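Local coordinates for flagellar hook-associated protein (Burkholderia pseudomallei, PDB 4UT1), which probably serves as a structural component of the bacterial flagellum, acting at the junction between hook and filament, at residues A[618-621]-A[622-626]; A[453-456]-A[457-460]; A[360-363]-A[364-367]. One frame throughout, in Å; residues are numbered along the deposited sequence.

Overall arrangement
The three contacts are local, each made within one unbroken run of chain, and they mark separate parts of an elongated molecule. Along the sequence contact 3 comes first, then contact 2, then contact 1. In space contacts 1 and 2 lie on opposite sides of the chain's centre, with their own centres about 85 Å apart. Contact 3 falls between them, its centre about 48 Å from that of contact 1 and 44 Å from that of contact 2. Contact 1 is a helical segment near the C-terminal end of the model, whereas contacts 2 and 3 are type I turns in the D3 and D2-like domains respectively. Ethanediol, probably from the crystallisation liquor, lies near contacts 1 and 2.

Contact 1 (A[618-621]-A[622-626]); sequences QTAL and VGQIT. With EDO (1,2-ethanediol), chain Q.
Val622 and Gln618 meet one helical turn apart on the long helix 593-630. Val622 N donates an almost straight bond to Gln618 O at 2.8 Å (169° at the hydrogen), and Val622 CG2, beside its own backbone N, lies against the same Gln618 O at 3.1 Å and, farther off, beside NE2 of the Gln618 amide. That NE2 donates to Ala85 O of helix 80-106, while Val622 itself packs on Gln86 of the same helix. Gly623 brings no side chain, and its contact is the backbone bond from N to Thr619 O. Thr619 OG1 and O1 of the ethanediol share a hydrogen bond of 3.0 Å. Gln624 N bonds to Ala620 O at 3.0 Å, and the extended side chain runs back over the preceding turn, where its amide lies over Ala620 O without a bond and OE1 comes within 4.0 Å of Leu621 CD1. Ile625 N bonds to Leu621 O, and Ile625 CD1, carried back by a chi1 of -58°, meets Leu621 CG at 4.0 Å. Last, Thr626 N and OG1 reach Val622 O from opposite faces of its plane, so the hydroxyl's proton is used within the helix. The chemistry is therefore divided by side: regular i to i+4 bonds settle the backbone, Val622, Ile625 and Thr626 pack on helix 80-106, and the polar amide of Gln624 suits the exposed side.

Contact 2 (A[453-456]-A[457-460]); sequences AGVA and TNSG
Asn458 N donates to Val455 O at 2.9 Å, a bond fairly straight at the hydrogen (164°) that closes a type I beta turn from Val455 to Asn458. The donor stands well above the plane of the carbonyl, 41° out of it. Ala456 and Thr457 hold the two corners with the right-handed helical backbone angles expected of a type I turn, and the small methyl of Ala456 fits an exposed corner easily. Val455 and Thr457 lie side by side and point the same way, so that Val455 CG1 comes to 3.4 Å from Thr457 OG1, in van der Waals contact. The hydroxyl reaches that spot because chi1 of 49° sets OG1 between the backbone N and the carbonyl carbon. Asn458 brings its side chain back over the closing carbonyl: CG, kept beside the backbone N, lies 3.1 Å from Val455 O, while OD1 approaches Val455 CB at 3.9 Å. The amide ND2 is also near Val455 O, yet its angle is too poor for a bond, and it donates instead to Gln559 O. This polar end thus ties the turn to the adjacent strand. The turn follows directly on edge strand 450-454; Val455 bonds through its backbone to Gln559 of the neighbouring strand 559-564 and packs on Gln559 and Thr561. Ser459 N and Gly460 N then bond to the carboxylate of Asp558, and the loop leads on to strand 463-470 of a second sheet.

Contact 3 (A[360-363]-A[364-367]); sequences FVDG and TQPT
A type I beta turn from Asp362 to Gln365, with an Asx turn nested in it, lies in the loop between strands 356-360 and 371-375. Gln365 N donates to Asp362 O at 2.8 Å to close the reversal. Gly363 and Thr364 take the corners, Thr364 placed so that both its N and its OG1 reach the aspartate. With CG anti to the backbone N (chi1 -177°), the Asp362 carboxylate swings over the turn. Its OD1 accepts Thr364 N at 2.9 Å and Thr364 OG1 at 2.7 Å, both from one face of its plane. OD2 takes Gln365 NE2 at 2.8 Å; the acceptor lies in the amide plane, and the two flat groups are 83° apart. Three donors thus hold the carboxylate's rotation and would favour its negative charge. A water accepts from Asp362 N and lies 2.9 Å from Gln365 O. Beyond the turn, Pro366 CB sits over one face of Phe360 in a CH-pi contact, 4.0 Å from the ring centroid, while Thr367 OG1 meets the ring edge. Phe360 also packs on Val312, and Thr364 O bonds to Ser313 OG, joining the loop to helix 287-322. Asp362, first in both turns, makes this an Asx turn superposed on a type I turn.

Contact 1 (A[618-621]-A[622-626])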
# COMPACT_ATOMS: atom_id res chain seq x y z
N GLN A 618 19.46 -8.53 25.83
CA GLN A 618 19.95 -7.22 26.23
C GLN A 618 19.49 -6.90 27.64
O GLN A 618 20.25 -6.33 28.41
CB GLN A 618 19.48 -6.14 25.25
CG GLN A 618 20.02 -4.75 25.59
CD GLN A 618 21.51 -4.64 25.32
OE1 GLN A 618 22.07 -5.43 24.57
NE2 GLN A 618 22.15 -3.65 25.94
N THR A 619 18.26 -7.24 27.96
CA THR A 619 17.76 -6.96 29.30
C THR A 619 18.57 -7.74 30.33
O THR A 619 18.92 -7.22 31.39
CB THR A 619 16.28 -7.30 29.41
OG1 THR A 619 15.54 -6.33 28.68
CG2 THR A 619 15.84 -7.27 30.88
N ALA A 620 18.87 -8.99 29.99
CA ALA A 620 19.72 -9.83 30.81
C ALA A 620 21.06 -9.15 31.03
O ALA A 620 21.51 -9.00 32.16
CB ALA A 620 19.91 -11.20 30.16
N LEU A 621 21.69 -8.71 29.94
CA LEU A 621 22.98 -8.04 30.02
C LEU A 621 22.94 -6.76 30.87
O LEU A 621 23.83 -6.52 31.70
CB LEU A 621 23.48 -7.69 28.63
CG LEU A 621 24.80 -6.93 28.68
CD1 LEU A 621 25.88 -7.88 29.21
CD2 LEU A 621 25.15 -6.39 27.31
N VAL A 622 21.92 -5.93 30.64
CA VAL A 622 21.73 -4.71 31.42
C VAL A 622 21.63 -5.04 32.91
O VAL A 622 22.21 -4.34 33.76
CB VAL A 622 20.46 -3.95 30.96
CG1 VAL A 622 20.14 -2.81 31.90
CG2 VAL A 622 20.64 -3.45 29.52
N GLY A 623 20.92 -6.12 33.21
CA GLY A 623 20.80 -6.60 34.58
C GLY A 623 22.16 -6.92 35.16
O GLY A 623 22.46 -6.56 36.30
N GLN A 624 22.99 -7.57 34.36
CA GLN A 624 24.32 -7.97 34.81
C GLN A 624 25.25 -6.77 35.02
O GLN A 624 25.98 -6.72 36.00
CB GLN A 624 24.94 -8.94 33.81
CG GLN A 624 24.13 -10.23 33.68
CD GLN A 624 24.38 -10.95 32.38
OE1 GLN A 624 25.46 -10.87 31.80
NE2 GLN A 624 23.37 -11.68 31.91
N ILE A 625 25.21 -5.80 34.11
CA ILE A 625 26.02 -4.59 34.27
C ILE A 625 25.58 -3.81 35.51
O ILE A 625 26.41 -3.26 36.25
CB ILE A 625 25.92 -3.71 33.01
CG1 ILE A 625 26.40 -4.50 31.80
CG2 ILE A 625 26.71 -2.41 33.19
CD1 ILE A 625 26.34 -3.73 30.50
N THR A 626 24.27 -3.79 35.74
CA THR A 626 23.71 -3.09 36.89
C THR A 626 24.19 -3.73 38.19
O THR A 626 24.59 -3.03 39.12
CB THR A 626 22.17 -3.08 36.84
OG1 THR A 626 21.75 -2.30 35.71
CG2 THR A 626 21.58 -2.49 38.12
C1 EDO Q . 15.36 -3.44 30.08
O1 EDO Q . 16.50 -3.57 29.22
C2 EDO Q . 14.12 -3.16 29.24
O2 EDO Q . 13.36 -2.09 29.82

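Contact 2 (A[453-456]-A[457-460])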
# COMPACT_ATOMS: atom_id res chain seq x y z
N ALA A 453 -21.15 -17.65 -31.82
CA ALA A 453 -21.91 -18.88 -31.96
C ALA A 453 -21.79 -19.43 -33.38
O ALA A 453 -21.68 -18.67 -34.34
CB ALA A 453 -23.36 -18.64 -31.61
N GLY A 454 -21.78 -20.75 -33.50
CA GLY A 454 -21.90 -21.36 -34.81
C GLY A 454 -23.35 -21.28 -35.25
O GLY A 454 -24.26 -21.50 -34.45
N VAL A 455 -23.57 -20.96 -36.52
CA VAL A 455 -24.91 -20.88 -37.09
C VAL A 455 -25.44 -22.30 -37.32
O VAL A 455 -24.71 -23.16 -37.80
CB VAL A 455 -24.89 -20.07 -38.42
CG1 VAL A 455 -26.24 -20.10 -39.11
CG2 VAL A 455 -24.45 -18.63 -38.14
N ALA A 456 -26.71 -22.54 -36.97
CA ALA A 456 -27.21 -23.90 -36.83
C ALA A 456 -27.29 -24.67 -38.15
O ALA A 456 -27.33 -25.89 -38.15
CB ALA A 456 -28.58 -23.90 -36.14
N THR A 457 -27.27 -23.94 -39.26
CA THR A 457 -27.28 -24.54 -40.59
C THR A 457 -25.91 -24.99 -41.06
O THR A 457 -25.80 -25.59 -42.11
CB THR A 457 -27.85 -23.58 -41.64
OG1 THR A 457 -27.21 -22.30 -41.52
CG2 THR A 457 -29.36 -23.42 -41.47
N ASN A 458 -24.86 -24.69 -40.30
CA ASN A 458 -23.51 -25.18 -40.65
C ASN A 458 -23.47 -26.69 -40.81
O ASN A 458 -24.17 -27.40 -40.10
CB ASN A 458 -22.50 -24.75 -39.58
CG ASN A 458 -22.23 -23.27 -39.62
OD1 ASN A 458 -22.75 -22.56 -40.49
ND2 ASN A 458 -21.41 -22.78 -38.68
N SER A 459 -22.67 -27.17 -41.75
CA SER A 459 -22.57 -28.60 -41.99
C SER A 459 -21.18 -29.11 -41.64
O SER A 459 -20.97 -30.31 -41.51
CB SER A 459 -22.90 -28.93 -43.44
OG SER A 459 -21.93 -28.36 -44.32
N GLY A 460 -20.22 -28.20 -41.48
CA GLY A 460 -18.85 -28.60 -41.22
C GLY A 460 -18.57 -28.92 -39.76
O GLY A 460 -19.49 -29.11 -38.98

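Contact 3 (A[360-363]-A[364-367])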
# COMPACT_ATOMS: atom_id res chain seq x y z
N PHE A 360 -2.46 6.11 -9.01
CA PHE A 360 -1.70 4.95 -9.43
C PHE A 360 -1.64 4.88 -10.95
O PHE A 360 -2.61 5.18 -11.65
CB PHE A 360 -2.32 3.66 -8.88
CG PHE A 360 -2.29 3.59 -7.37
CD1 PHE A 360 -1.09 3.38 -6.70
CD2 PHE A 360 -3.44 3.76 -6.64
CE1 PHE A 360 -1.05 3.33 -5.30
CE2 PHE A 360 -3.41 3.74 -5.25
CZ PHE A 360 -2.21 3.51 -4.59
N VAL A 361 -0.47 4.52 -11.45
CA VAL A 361 -0.33 4.16 -12.86
C VAL A 361 -1.27 2.99 -13.15
O VAL A 361 -1.99 2.98 -14.16
CB VAL A 361 1.12 3.78 -13.19
CG1 VAL A 361 1.21 3.25 -14.61
CG2 VAL A 361 2.04 4.98 -12.99
N ASP A 362 -1.28 2.03 -12.24
CA ASP A 362 -2.12 0.84 -12.35
C ASP A 362 -2.62 0.50 -10.96
O ASP A 362 -1.86 -0.04 -10.17
CB ASP A 362 -1.33 -0.34 -12.93
CG ASP A 362 -2.18 -1.57 -13.14
OD1 ASP A 362 -3.34 -1.62 -12.66
OD2 ASP A 362 -1.68 -2.52 -13.80
N GLY A 363 -3.89 0.78 -10.68
CA GLY A 363 -4.48 0.48 -9.37
C GLY A 363 -4.42 -0.98 -8.98
O GLY A 363 -4.54 -1.33 -7.80
N THR A 364 -4.28 -1.88 -9.95
CA THR A 364 -4.22 -3.30 -9.60
C THR A 364 -2.81 -3.66 -9.13
O THR A 364 -2.60 -4.70 -8.51
CB THR A 364 -4.60 -4.24 -10.77
OG1 THR A 364 -3.63 -4.12 -11.81
CG2 THR A 364 -6.00 -3.91 -11.30
N GLN A 365 -1.85 -2.79 -9.45
CA GLN A 365 -0.49 -2.97 -8.95
C GLN A 365 -0.03 -1.71 -8.22
O GLN A 365 0.81 -0.96 -8.72
CB GLN A 365 0.47 -3.30 -10.09
CG GLN A 365 0.04 -4.51 -10.91
CD GLN A 365 0.93 -4.73 -12.11
OE1 GLN A 365 1.93 -5.45 -12.04
NE2 GLN A 365 0.58 -4.10 -13.23
N PRO A 366 -0.57 -1.48 -7.02
CA PRO A 366 -0.24 -0.28 -6.26
C PRO A 366 1.14 -0.37 -5.62
O PRO A 366 1.74 -1.44 -5.56
CB PRO A 366 -1.33 -0.24 -5.18
CG PRO A 366 -1.65 -1.67 -4.96
CD PRO A 366 -1.51 -2.36 -6.30
N THR A 367 1.63 0.77 -5.15
CA THR A 367 2.84 0.80 -4.34
C THR A 367 2.53 0.20 -2.98
O THR A 367 1.36 0.04 -2.63
CB THR A 367 3.34 2.24 -4.16
OG1 THR A 367 2.26 3.06 -3.70
CG2 THR A 367 3.84 2.78 -5.51
O HOH W 1 0.79 1.65 -10.01